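Local structure of L-amino acid deaminase (Proteus vulgaris, 5I39) at residues S77-Q82 / F184-A189; L257-S262 / M348-D353; N355-E360 / N370-W375. The protein probably oxidises L-amino acids to keto acids and ammonia as a membrane-associated flavoenzyme, with flavin-adenine dinucleotide bound as its cofactor. All blocks are in the same frame, centred on the assembly; numbering follows the deposited sequence. Where two conformers were deposited one is given.

Interaction 1 of 3, residues S77-Q82 / F184-A189; sequences SRFYGQ and FDPEVA. With FAD (flavin-adenine dinucleotide), chain B.
Pro186 sets its CB over one face of the Phe79 ring, the two side chains crossing obliquely, in the flavin pocket of this DAO-family oxidoreductase, where the loop ahead of strand 82-83 meets the loop leading into helix 189-199. The tight part is a CH-pi contact: Pro186 CB sits 3.6 Å from the centroid of the Phe79 ring and almost straight above its centre. With chi1 at 56°, the CG of Phe79 is tucked between its own N and carbonyl carbon, which swings the ring back under the proline. Phe184 O meets the rim of that ring near its plane, 3.4 Å from Phe79 CE1, while the Phe184 ring leans obliquely on it, the two planes at 71°. Met377 of helix 376-392 touches both phenylalanines. The loose side is at Arg78, partly exposed, whose side chain turns away from 184-189; in the conformer described here, NH2 bonds to Ser345 O. Asp185 also turns from 77-82 but is buried, held by salt bridges to Arg23 and Arg286. One backbone bond ties the loops, Phe184 N to Gly81 O at 3.0 Å. Gly81 takes a positive phi, 112°, where its backbone passes close to Phe184. That turn presents two amides to one flavin carbonyl: Gly81 N and Gln82 N both donate to FAD O4, and FAD N3 returns a nearly straight bond to Gln82 O at 2.8 Å.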
# COMPACT_ATOMS: atom_id res chain seq x y z
N SER A 77 5.11 -0.09 6.64
CA SER A 77 5.99 -1.22 6.97
C SER A 77 5.26 -2.33 7.74
O SER A 77 5.92 -3.16 8.36
CB SER A 77 7.20 -0.74 7.78
OG SER A 77 6.79 -0.17 9.01
N ARG A 78 3.93 -2.37 7.64
CA ARG A 78 3.11 -3.29 8.45
C ARG A 78 2.09 -4.09 7.63
O ARG A 78 1.26 -4.81 8.18
CB ARG A 78 2.41 -2.51 9.57
CG ARG A 78 3.38 -1.82 10.51
CD ARG A 78 2.69 -0.98 11.58
NE ARG A 78 2.28 -1.78 12.73
CZ ARG A 78 3.10 -2.28 13.66
NH1 ARG A 78 4.41 -2.09 13.60
NH2 ARG A 78 2.59 -3.00 14.66
N PHE A 79 2.20 -4.01 6.31
CA PHE A 79 1.19 -4.54 5.41
C PHE A 79 1.35 -6.04 5.13
O PHE A 79 2.38 -6.63 5.41
CB PHE A 79 1.18 -3.71 4.12
CG PHE A 79 2.51 -3.64 3.43
CD1 PHE A 79 2.95 -4.70 2.67
CD2 PHE A 79 3.32 -2.51 3.55
CE1 PHE A 79 4.17 -4.66 2.03
CE2 PHE A 79 4.55 -2.46 2.90
CZ PHE A 79 4.97 -3.53 2.13
N TYR A 80 0.31 -6.63 4.56
CA TYR A 80 0.29 -8.06 4.23
C TYR A 80 1.20 -8.35 3.04
O TYR A 80 1.95 -9.32 3.06
CB TYR A 80 -1.13 -8.54 3.93
CG TYR A 80 -1.24 -9.97 3.45
CD1 TYR A 80 -0.56 -11.01 4.09
CD2 TYR A 80 -2.05 -10.29 2.36
CE1 TYR A 80 -0.69 -12.33 3.65
CE2 TYR A 80 -2.19 -11.60 1.93
CZ TYR A 80 -1.50 -12.62 2.57
OH TYR A 80 -1.63 -13.92 2.16
N GLY A 81 1.08 -7.53 2.00
CA GLY A 81 2.05 -7.51 0.90
C GLY A 81 1.61 -7.98 -0.46
O GLY A 81 2.46 -8.40 -1.25
N GLN A 82 0.32 -7.88 -0.77
CA GLN A 82 -0.16 -8.26 -2.09
C GLN A 82 -0.60 -7.03 -2.89
O GLN A 82 -1.20 -6.09 -2.35
CB GLN A 82 -1.29 -9.29 -2.00
CG GLN A 82 -2.58 -8.82 -1.35
CD GLN A 82 -3.57 -9.96 -1.17
OE1 GLN A 82 -3.50 -10.99 -1.85
NE2 GLN A 82 -4.52 -9.78 -0.25
N PHE A 184 5.12 -7.76 -2.36
CA PHE A 184 6.19 -6.90 -1.82
C PHE A 184 6.23 -7.12 -0.31
O PHE A 184 5.21 -7.40 0.31
CB PHE A 184 6.08 -5.39 -2.20
CG PHE A 184 4.68 -4.86 -2.42
CD1 PHE A 184 3.59 -5.27 -1.65
CD2 PHE A 184 4.46 -3.89 -3.40
CE1 PHE A 184 2.32 -4.75 -1.88
CE2 PHE A 184 3.20 -3.37 -3.63
CZ PHE A 184 2.13 -3.81 -2.87
N ASP A 185 7.43 -6.98 0.26
CA ASP A 185 7.65 -7.36 1.65
C ASP A 185 7.79 -6.11 2.51
O ASP A 185 8.60 -5.23 2.20
CB ASP A 185 8.92 -8.22 1.79
CG ASP A 185 8.92 -9.45 0.88
OD1 ASP A 185 7.85 -9.85 0.37
OD2 ASP A 185 10.01 -10.02 0.69
N PRO A 186 7.03 -6.02 3.62
CA PRO A 186 7.01 -4.78 4.40
C PRO A 186 8.30 -4.46 5.17
O PRO A 186 8.47 -3.33 5.60
CB PRO A 186 5.83 -4.98 5.34
CG PRO A 186 5.75 -6.46 5.51
CD PRO A 186 6.08 -7.01 4.16
N GLU A 187 9.20 -5.43 5.29
CA GLU A 187 10.49 -5.18 5.91
C GLU A 187 11.45 -4.43 4.98
O GLU A 187 12.49 -3.97 5.43
CB GLU A 187 11.14 -6.49 6.36
CG GLU A 187 10.33 -7.25 7.40
CD GLU A 187 9.12 -7.99 6.85
OE1 GLU A 187 9.16 -8.42 5.67
OE2 GLU A 187 8.13 -8.13 7.59
N VAL A 188 11.09 -4.32 3.69
CA VAL A 188 12.00 -3.77 2.67
C VAL A 188 11.40 -2.68 1.79
O VAL A 188 12.03 -1.64 1.61
CB VAL A 188 12.54 -4.90 1.76
CG1 VAL A 188 13.52 -4.34 0.72
CG2 VAL A 188 13.23 -5.98 2.57
N ALA A 189 10.23 -2.90 1.21
CA ALA A 189 9.78 -2.12 0.04
C ALA A 189 9.81 -0.60 0.24
O ALA A 189 10.42 0.12 -0.54
CB ALA A 189 8.41 -2.57 -0.42
PA FAD B . 1.57 5.60 6.49
O1A FAD B . 0.91 5.27 7.83
O2A FAD B . 2.56 4.54 6.02
O5B FAD B . 2.40 6.96 6.56
C5B FAD B . 1.84 8.18 7.01
C4B FAD B . 2.95 8.89 7.75
O4B FAD B . 2.51 10.21 8.10
C3B FAD B . 3.32 8.18 9.06
O3B FAD B . 4.68 7.76 9.02
C2B FAD B . 3.02 9.25 10.12
O2B FAD B . 3.91 9.20 11.25
C1B FAD B . 3.13 10.54 9.33
N9A FAD B . 2.39 11.69 9.87
C8A FAD B . 1.13 11.72 10.23
N7A FAD B . 0.75 12.95 10.63
C5A FAD B . 1.84 13.70 10.52
C6A FAD B . 2.17 15.09 10.78
N6A FAD B . 1.24 15.94 11.26
N1A FAD B . 3.43 15.52 10.53
C2A FAD B . 4.36 14.69 10.04
N3A FAD B . 4.14 13.40 9.79
C4A FAD B . 2.92 12.88 10.01
N1 FAD B . -1.91 -2.32 0.87
C2 FAD B . -1.66 -3.08 -0.20
O2 FAD B . -1.57 -2.52 -1.30
N3 FAD B . -1.52 -4.42 -0.08
C4 FAD B . -1.63 -5.09 1.07
O4 FAD B . -1.47 -6.31 1.12
C4X FAD B . -1.93 -4.34 2.29
N5 FAD B . -2.12 -4.92 3.51
C5X FAD B . -2.21 -4.16 4.61
C6 FAD B . -2.19 -4.73 5.88
C7 FAD B . -2.22 -3.95 7.04
C7M FAD B . -2.14 -4.59 8.40
C8 FAD B . -2.29 -2.49 6.92
C8M FAD B . -2.29 -1.59 8.14
C9 FAD B . -2.34 -1.92 5.65
C9A FAD B . -2.30 -2.69 4.49
N10 FAD B . -2.35 -2.12 3.21
C10 FAD B . -2.05 -2.88 2.09
C1' FAD B . -2.53 -0.69 3.04
C2' FAD B . -1.25 0.07 2.94
O2' FAD B . -0.33 -0.44 3.90
C3' FAD B . -1.59 1.54 3.21
O3' FAD B . -2.70 1.98 2.39
C4' FAD B . -0.43 2.47 2.95
O4' FAD B . 0.75 2.00 3.62
C5' FAD B . -0.78 3.86 3.44
O5' FAD B . 0.38 4.67 3.21
P FAD B . 0.42 6.16 3.84
O1P FAD B . 1.70 6.79 3.39
O2P FAD B . -0.90 6.86 3.58
O3P FAD B . 0.39 5.88 5.44

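Interaction 2 of 3, residues L257-S262 / M348-D353; sequences LPAYQS and MAIAPD. With FAD (flavin-adenine dinucleotide), chain B; EDO (1,2-ethanediol), chain K.
Met348, modelled as selenomethionine, and Gln261 cross at a slant beside the flavin, the methyl CE of Met348 resting 3.6 Å from Gln261 CB. Both side chains reach the dimethylbenzene part of the isoalloxazine, but by different atoms. Met348 runs out with CG anti to its carbonyl carbon (chi1 -63°) and then bends at SE, chi3 -108°; CG comes within 3.5 Å of FAD C8M, and the bend carries CE back over the glutamine. Gln261 is extended instead, so its amide end travels past that methyl to the ring system, NE2 standing 3.5 Å from FAD C6. Its OE1 accepts a weak bond from an ethanediol, probably from the crystallisation liquor, and NE2 gives another weak one to Val299 O. On the same face of the sheet as Met348, Ala259 CB packs 4.2 Å from Ile350 CG1, a smaller apolar patch next to the methionine.

Backbone pairing fixes these positions. Leu257 with Ile350 and Ala259 with Met348 are antiparallel hydrogen-bonded pairs, and Pro258 with Ala349 is the non-hydrogen-bonded pair between them. Met348 N to Ala259 O, at 2.7 Å, is the shortest of the four bonds, whereas Ala259 N approaches Met348 O from well above the carbonyl plane.

The ladder joins strand 257-266 to the end of strand 340-350 and continues toward the earlier residues of strand 340-350, where Gln261 bonds with Gly346; strand 293-295 also pairs with strand 257-266, while Gln75 from a loop touches Met348.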
# COMPACT_ATOMS: atom_id res chain seq x y z
N LEU A 257 -12.90 6.25 8.79
CA LEU A 257 -13.08 5.52 10.03
C LEU A 257 -11.98 4.47 10.19
O LEU A 257 -11.49 3.93 9.19
CB LEU A 257 -14.48 4.91 10.13
CG LEU A 257 -15.61 5.90 10.46
CD1 LEU A 257 -16.96 5.22 10.31
CD2 LEU A 257 -15.49 6.51 11.85
N PRO A 258 -11.57 4.21 11.44
CA PRO A 258 -10.50 3.25 11.68
C PRO A 258 -10.85 1.81 11.31
O PRO A 258 -12.01 1.39 11.42
CB PRO A 258 -10.25 3.36 13.19
CG PRO A 258 -10.78 4.70 13.57
CD PRO A 258 -11.97 4.88 12.70
N ALA A 259 -9.84 1.07 10.87
CA ALA A 259 -9.92 -0.37 10.71
C ALA A 259 -8.60 -0.94 11.18
O ALA A 259 -7.57 -0.26 11.13
CB ALA A 259 -10.18 -0.74 9.26
N TYR A 260 -8.63 -2.17 11.67
CA TYR A 260 -7.45 -2.82 12.22
C TYR A 260 -7.32 -4.22 11.66
O TYR A 260 -8.33 -4.88 11.37
CB TYR A 260 -7.52 -2.86 13.75
CG TYR A 260 -7.60 -1.48 14.35
CD1 TYR A 260 -6.43 -0.77 14.65
CD2 TYR A 260 -8.82 -0.86 14.60
CE1 TYR A 260 -6.48 0.50 15.19
CE2 TYR A 260 -8.88 0.42 15.14
CZ TYR A 260 -7.71 1.09 15.44
OH TYR A 260 -7.75 2.36 15.97
N GLN A 261 -6.09 -4.67 11.49
CA GLN A 261 -5.80 -5.97 10.89
C GLN A 261 -4.51 -6.53 11.48
O GLN A 261 -3.55 -5.79 11.69
CB GLN A 261 -5.70 -5.80 9.37
CG GLN A 261 -5.54 -7.08 8.57
CD GLN A 261 -5.85 -6.85 7.10
OE1 GLN A 261 -6.99 -6.60 6.73
NE2 GLN A 261 -4.84 -6.91 6.25
N SER A 262 -4.53 -7.83 11.76
CA SER A 262 -3.36 -8.54 12.29
C SER A 262 -2.59 -9.21 11.16
O SER A 262 -3.15 -9.53 10.11
CB SER A 262 -3.77 -9.57 13.33
OG SER A 262 -4.19 -8.95 14.53
N MSE A 348 -5.52 1.12 9.94
CA MSE A 348 -5.88 1.80 8.69
C MSE A 348 -6.96 2.81 8.95
O MSE A 348 -7.56 2.83 10.03
CB MSE A 348 -6.42 0.80 7.65
CG MSE A 348 -5.37 -0.22 7.26
SE MSE A 348 -6.00 -1.49 5.90
CE MSE A 348 -6.10 -2.93 7.22
N ALA A 349 -7.22 3.65 7.96
CA ALA A 349 -8.33 4.59 8.00
C ALA A 349 -8.95 4.60 6.61
O ALA A 349 -8.26 4.87 5.63
CB ALA A 349 -7.86 5.98 8.40
N ILE A 350 -10.25 4.31 6.55
CA ILE A 350 -10.94 3.95 5.32
C ILE A 350 -12.13 4.89 5.13
O ILE A 350 -12.83 5.21 6.09
CB ILE A 350 -11.43 2.47 5.40
CG1 ILE A 350 -10.26 1.51 5.68
CG2 ILE A 350 -12.17 2.04 4.13
CD1 ILE A 350 -9.14 1.53 4.66
N ALA A 351 -12.33 5.33 3.88
CA ALA A 351 -13.46 6.21 3.54
C ALA A 351 -14.78 5.42 3.52
O ALA A 351 -14.75 4.19 3.39
CB ALA A 351 -13.21 6.87 2.19
N PRO A 352 -15.93 6.11 3.64
CA PRO A 352 -17.24 5.42 3.67
C PRO A 352 -17.53 4.45 2.51
O PRO A 352 -18.21 3.45 2.71
CB PRO A 352 -18.24 6.57 3.64
CG PRO A 352 -17.53 7.70 4.29
CD PRO A 352 -16.07 7.54 3.96
N ASP A 353 -17.00 4.75 1.32
CA ASP A 353 -17.20 3.90 0.14
C ASP A 353 -16.00 2.99 -0.17
O ASP A 353 -15.96 2.37 -1.23
CB ASP A 353 -17.58 4.76 -1.08
CG ASP A 353 -16.48 5.72 -1.51
OD1 ASP A 353 -15.36 5.68 -0.95
OD2 ASP A 353 -16.75 6.54 -2.41
PA FAD B . 1.57 5.60 6.49
O1A FAD B . 0.91 5.27 7.83
O2A FAD B . 2.56 4.54 6.02
O5B FAD B . 2.40 6.96 6.56
C5B FAD B . 1.84 8.18 7.01
C4B FAD B . 2.95 8.89 7.75
O4B FAD B . 2.51 10.21 8.10
C3B FAD B . 3.32 8.18 9.06
O3B FAD B . 4.68 7.76 9.02
C2B FAD B . 3.02 9.25 10.12
O2B FAD B . 3.91 9.20 11.25
C1B FAD B . 3.13 10.54 9.33
N9A FAD B . 2.39 11.69 9.87
C8A FAD B . 1.13 11.72 10.23
N7A FAD B . 0.75 12.95 10.63
C5A FAD B . 1.84 13.70 10.52
C6A FAD B . 2.17 15.09 10.78
N6A FAD B . 1.24 15.94 11.26
N1A FAD B . 3.43 15.52 10.53
C2A FAD B . 4.36 14.69 10.04
N3A FAD B . 4.14 13.40 9.79
C4A FAD B . 2.92 12.88 10.01
N1 FAD B . -1.91 -2.32 0.87
C2 FAD B . -1.66 -3.08 -0.20
O2 FAD B . -1.57 -2.52 -1.30
N3 FAD B . -1.52 -4.42 -0.08
C4 FAD B . -1.63 -5.09 1.07
O4 FAD B . -1.47 -6.31 1.12
C4X FAD B . -1.93 -4.34 2.29
N5 FAD B . -2.12 -4.92 3.51
C5X FAD B . -2.21 -4.16 4.61
C6 FAD B . -2.19 -4.73 5.88
C7 FAD B . -2.22 -3.95 7.04
C7M FAD B . -2.14 -4.59 8.40
C8 FAD B . -2.29 -2.49 6.92
C8M FAD B . -2.29 -1.59 8.14
C9 FAD B . -2.34 -1.92 5.65
C9A FAD B . -2.30 -2.69 4.49
N10 FAD B . -2.35 -2.12 3.21
C10 FAD B . -2.05 -2.88 2.09
C1' FAD B . -2.53 -0.69 3.04
C2' FAD B . -1.25 0.07 2.94
O2' FAD B . -0.33 -0.44 3.90
C3' FAD B . -1.59 1.54 3.21
O3' FAD B . -2.70 1.98 2.39
C4' FAD B . -0.43 2.47 2.95
O4' FAD B . 0.75 2.00 3.62
C5' FAD B . -0.78 3.86 3.44
O5' FAD B . 0.38 4.67 3.21
P FAD B . 0.42 6.16 3.84
O1P FAD B . 1.70 6.79 3.39
O2P FAD B . -0.90 6.86 3.58
O3P FAD B . 0.39 5.88 5.44
C1 EDO K . -5.50 -4.52 2.98
O1 EDO K . -5.00 -4.59 1.64
C2 EDO K . -7.02 -4.42 2.98
O2 EDO K . -7.55 -4.69 4.28

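Interaction 3 of 3, residues N355-E360 / N370-W375; sequences NPIISE and NTATGW. With FAD (flavin-adenine dinucleotide), chain B; EDO (1,2-ethanediol), chain K.
With chi1 at -62° and chi2 at 172°, the CB-CG1-CD1 flank of Ile357 lies along Ala372 CB, CG1 and CD1 both 3.8 Å from it. On the opposite face of the sheet from Ile357 and Thr371, Asn370 and Ile358 lie side by side and point the same way. Asn370 CG is anti to the backbone N (chi1 -176°), which lets OD1 reach to 3.6 Å from Ile358 CG1; its ND2 gives a weak bond to Thr52. Pro356 and Thr373 make the third side-chain contact, the proline CG set against the CB and OG1 of the threonine.

The backbones form a beta hairpin. Ile357 and Thr371 are an antiparallel hydrogen-bonded pair, joined by Ile357 N to Thr371 O at 3.0 Å and by Thr371 N to Ile357 O at 2.9 Å. Ile358 with Asn370 is the non-hydrogen-bonded pair, and Ser359 bonds with Ile369 beyond it. Toward Asn355 and Ala372 the bridges end, and a water links the two carbonyls, donating to Ala372 O at 2.7 Å and more weakly to Asn355 O.

Where the chain leaves the strand it becomes part of the flavin site. Thr373 O accepts from the ribityl hydroxyl FAD O3' at 2.8 Å. Thr373 OG1 closes an ST turn by accepting from Trp375 N, and is bonded to Glu379 as well. Over one face of the Trp375 indole lies O1 of an ethanediol, which donates to Gly374 O.

In the six-stranded sheet of the Rossmann-type FAD-binding fold, strand 367-371 lies between 235-237 and the outermost strand 357-360. Helix 376-392 packs on Pro356, Ile358 and Asn370; helix 90-103 covers Asn355 and Pro356, and helix 47-58 meets Asn370 and Thr373.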
# COMPACT_ATOMS: atom_id res chain seq x y z
N ASN A 355 -13.00 3.63 -1.03
CA ASN A 355 -12.09 4.09 -2.08
C ASN A 355 -11.21 5.22 -1.55
O ASN A 355 -11.56 5.86 -0.56
CB ASN A 355 -12.88 4.53 -3.32
CG ASN A 355 -13.65 3.39 -3.95
OD1 ASN A 355 -13.24 2.23 -3.87
ND2 ASN A 355 -14.77 3.70 -4.58
N PRO A 356 -10.06 5.48 -2.21
CA PRO A 356 -9.13 6.49 -1.70
C PRO A 356 -9.67 7.92 -1.69
O PRO A 356 -10.66 8.23 -2.37
CB PRO A 356 -7.95 6.39 -2.67
CG PRO A 356 -8.02 5.02 -3.23
CD PRO A 356 -9.49 4.77 -3.37
N ILE A 357 -9.00 8.77 -0.91
CA ILE A 357 -9.20 10.22 -1.00
C ILE A 357 -7.91 10.80 -1.57
O ILE A 357 -6.87 10.84 -0.91
CB ILE A 357 -9.58 10.86 0.35
CG1 ILE A 357 -10.92 10.27 0.83
CG2 ILE A 357 -9.70 12.37 0.20
CD1 ILE A 357 -11.34 10.66 2.23
N ILE A 358 -8.00 11.21 -2.84
CA ILE A 358 -6.89 11.78 -3.59
C ILE A 358 -7.51 13.02 -4.21
O ILE A 358 -8.24 12.91 -5.19
CB ILE A 358 -6.36 10.83 -4.69
CG1 ILE A 358 -5.97 9.47 -4.11
CG2 ILE A 358 -5.17 11.47 -5.40
CD1 ILE A 358 -5.92 8.36 -5.15
N SER A 359 -7.26 14.18 -3.62
CA SER A 359 -8.15 15.31 -3.86
C SER A 359 -7.53 16.67 -3.60
O SER A 359 -6.68 16.82 -2.73
CB SER A 359 -9.37 15.17 -2.94
OG SER A 359 -10.39 16.10 -3.25
N GLU A 360 -8.01 17.66 -4.35
CA GLU A 360 -7.84 19.05 -3.99
C GLU A 360 -8.70 19.36 -2.76
O GLU A 360 -9.64 18.62 -2.43
CB GLU A 360 -8.26 19.98 -5.13
CG GLU A 360 -7.43 19.83 -6.39
CD GLU A 360 -7.82 20.83 -7.46
OE1 GLU A 360 -7.66 22.04 -7.22
OE2 GLU A 360 -8.29 20.41 -8.53
N ASN A 370 -3.63 12.89 -0.17
CA ASN A 370 -3.47 11.55 -0.74
C ASN A 370 -3.48 10.58 0.42
O ASN A 370 -2.46 10.39 1.08
CB ASN A 370 -2.16 11.45 -1.54
CG ASN A 370 -2.00 10.11 -2.24
OD1 ASN A 370 -2.90 9.27 -2.24
ND2 ASN A 370 -0.84 9.90 -2.85
N THR A 371 -4.63 9.98 0.70
CA THR A 371 -4.80 9.22 1.93
C THR A 371 -6.03 8.30 1.87
O THR A 371 -6.61 8.07 0.81
CB THR A 371 -4.87 10.20 3.14
OG1 THR A 371 -4.48 9.54 4.35
CG2 THR A 371 -6.25 10.83 3.32
N ALA A 372 -6.37 7.74 3.04
CA ALA A 372 -7.63 7.03 3.25
C ALA A 372 -7.77 5.79 2.38
O ALA A 372 -8.84 5.53 1.85
CB ALA A 372 -8.83 7.97 3.07
N THR A 373 -6.70 5.03 2.25
CA THR A 373 -6.73 3.83 1.43
C THR A 373 -6.27 2.59 2.18
O THR A 373 -5.32 2.63 2.97
CB THR A 373 -5.94 4.01 0.12
OG1 THR A 373 -6.01 2.80 -0.63
CG2 THR A 373 -4.48 4.38 0.37
N GLY A 374 -6.95 1.48 1.90
CA GLY A 374 -6.55 0.16 2.36
C GLY A 374 -5.65 -0.58 1.39
O GLY A 374 -5.30 -1.73 1.63
N TRP A 375 -5.26 0.08 0.29
CA TRP A 375 -4.46 -0.53 -0.77
C TRP A 375 -3.36 0.42 -1.26
O TRP A 375 -2.97 0.40 -2.43
CB TRP A 375 -5.38 -0.92 -1.94
CG TRP A 375 -6.31 -2.03 -1.63
CD1 TRP A 375 -7.65 -1.95 -1.40
CD2 TRP A 375 -5.97 -3.42 -1.54
NE1 TRP A 375 -8.17 -3.19 -1.16
CE2 TRP A 375 -7.16 -4.11 -1.23
CE3 TRP A 375 -4.78 -4.14 -1.67
CZ2 TRP A 375 -7.19 -5.50 -1.07
CZ3 TRP A 375 -4.81 -5.52 -1.51
CH2 TRP A 375 -6.00 -6.18 -1.21
PA FAD B . 1.57 5.60 6.49
O1A FAD B . 0.91 5.27 7.83
O2A FAD B . 2.56 4.54 6.02
O5B FAD B . 2.40 6.96 6.56
C5B FAD B . 1.84 8.18 7.01
C4B FAD B . 2.95 8.89 7.75
O4B FAD B . 2.51 10.21 8.10
C3B FAD B . 3.32 8.18 9.06
O3B FAD B . 4.68 7.76 9.02
C2B FAD B . 3.02 9.25 10.12
O2B FAD B . 3.91 9.20 11.25
C1B FAD B . 3.13 10.54 9.33
N9A FAD B . 2.39 11.69 9.87
C8A FAD B . 1.13 11.72 10.23
N7A FAD B . 0.75 12.95 10.63
C5A FAD B . 1.84 13.70 10.52
C6A FAD B . 2.17 15.09 10.78
N6A FAD B . 1.24 15.94 11.26
N1A FAD B . 3.43 15.52 10.53
C2A FAD B . 4.36 14.69 10.04
N3A FAD B . 4.14 13.40 9.79
C4A FAD B . 2.92 12.88 10.01
N1 FAD B . -1.91 -2.32 0.87
C2 FAD B . -1.66 -3.08 -0.20
O2 FAD B . -1.57 -2.52 -1.30
N3 FAD B . -1.52 -4.42 -0.08
C4 FAD B . -1.63 -5.09 1.07
O4 FAD B . -1.47 -6.31 1.12
C4X FAD B . -1.93 -4.34 2.29
N5 FAD B . -2.12 -4.92 3.51
C5X FAD B . -2.21 -4.16 4.61
C6 FAD B . -2.19 -4.73 5.88
C7 FAD B . -2.22 -3.95 7.04
C7M FAD B . -2.14 -4.59 8.40
C8 FAD B . -2.29 -2.49 6.92
C8M FAD B . -2.29 -1.59 8.14
C9 FAD B . -2.34 -1.92 5.65
C9A FAD B . -2.30 -2.69 4.49
N10 FAD B . -2.35 -2.12 3.21
C10 FAD B . -2.05 -2.88 2.09
C1' FAD B . -2.53 -0.69 3.04
C2' FAD B . -1.25 0.07 2.94
O2' FAD B . -0.33 -0.44 3.90
C3' FAD B . -1.59 1.54 3.21
O3' FAD B . -2.70 1.98 2.39
C4' FAD B . -0.43 2.47 2.95
O4' FAD B . 0.75 2.00 3.62
C5' FAD B . -0.78 3.86 3.44
O5' FAD B . 0.38 4.67 3.21
P FAD B . 0.42 6.16 3.84
O1P FAD B . 1.70 6.79 3.39
O2P FAD B . -0.90 6.86 3.58
O3P FAD B . 0.39 5.88 5.44
C1 EDO K . -5.50 -4.52 2.98
O1 EDO K . -5.00 -4.59 1.64
C2 EDO K . -7.02 -4.42 2.98
O2 EDO K . -7.55 -4.69 4.28
O HOH W 1 -11.10 4.10 1.58

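How the interactions relate
The three contacts come one after another along the chain and gather round the same FAD. Interactions 1 and 2 have centres about 18 Å apart and do not touch, their nearest atoms being about 5 Å apart; both involve strands of the ten-stranded mixed sheet or loops next to them. Interaction 3 belongs to the six-stranded sheet, its centre about 12 Å from interaction 2 and 19 Å from interaction 1. It touches both: Ile350 CD1 packs 3.5 Å from Gly374 N, and Trp375 CZ3 lies 3.8 Å from Gln82 O. Strand 340-350 leads to strand 357-360, carrying the chain between sheets, consistent with the isoalloxazine and ribityl part of FAD sitting near their junction.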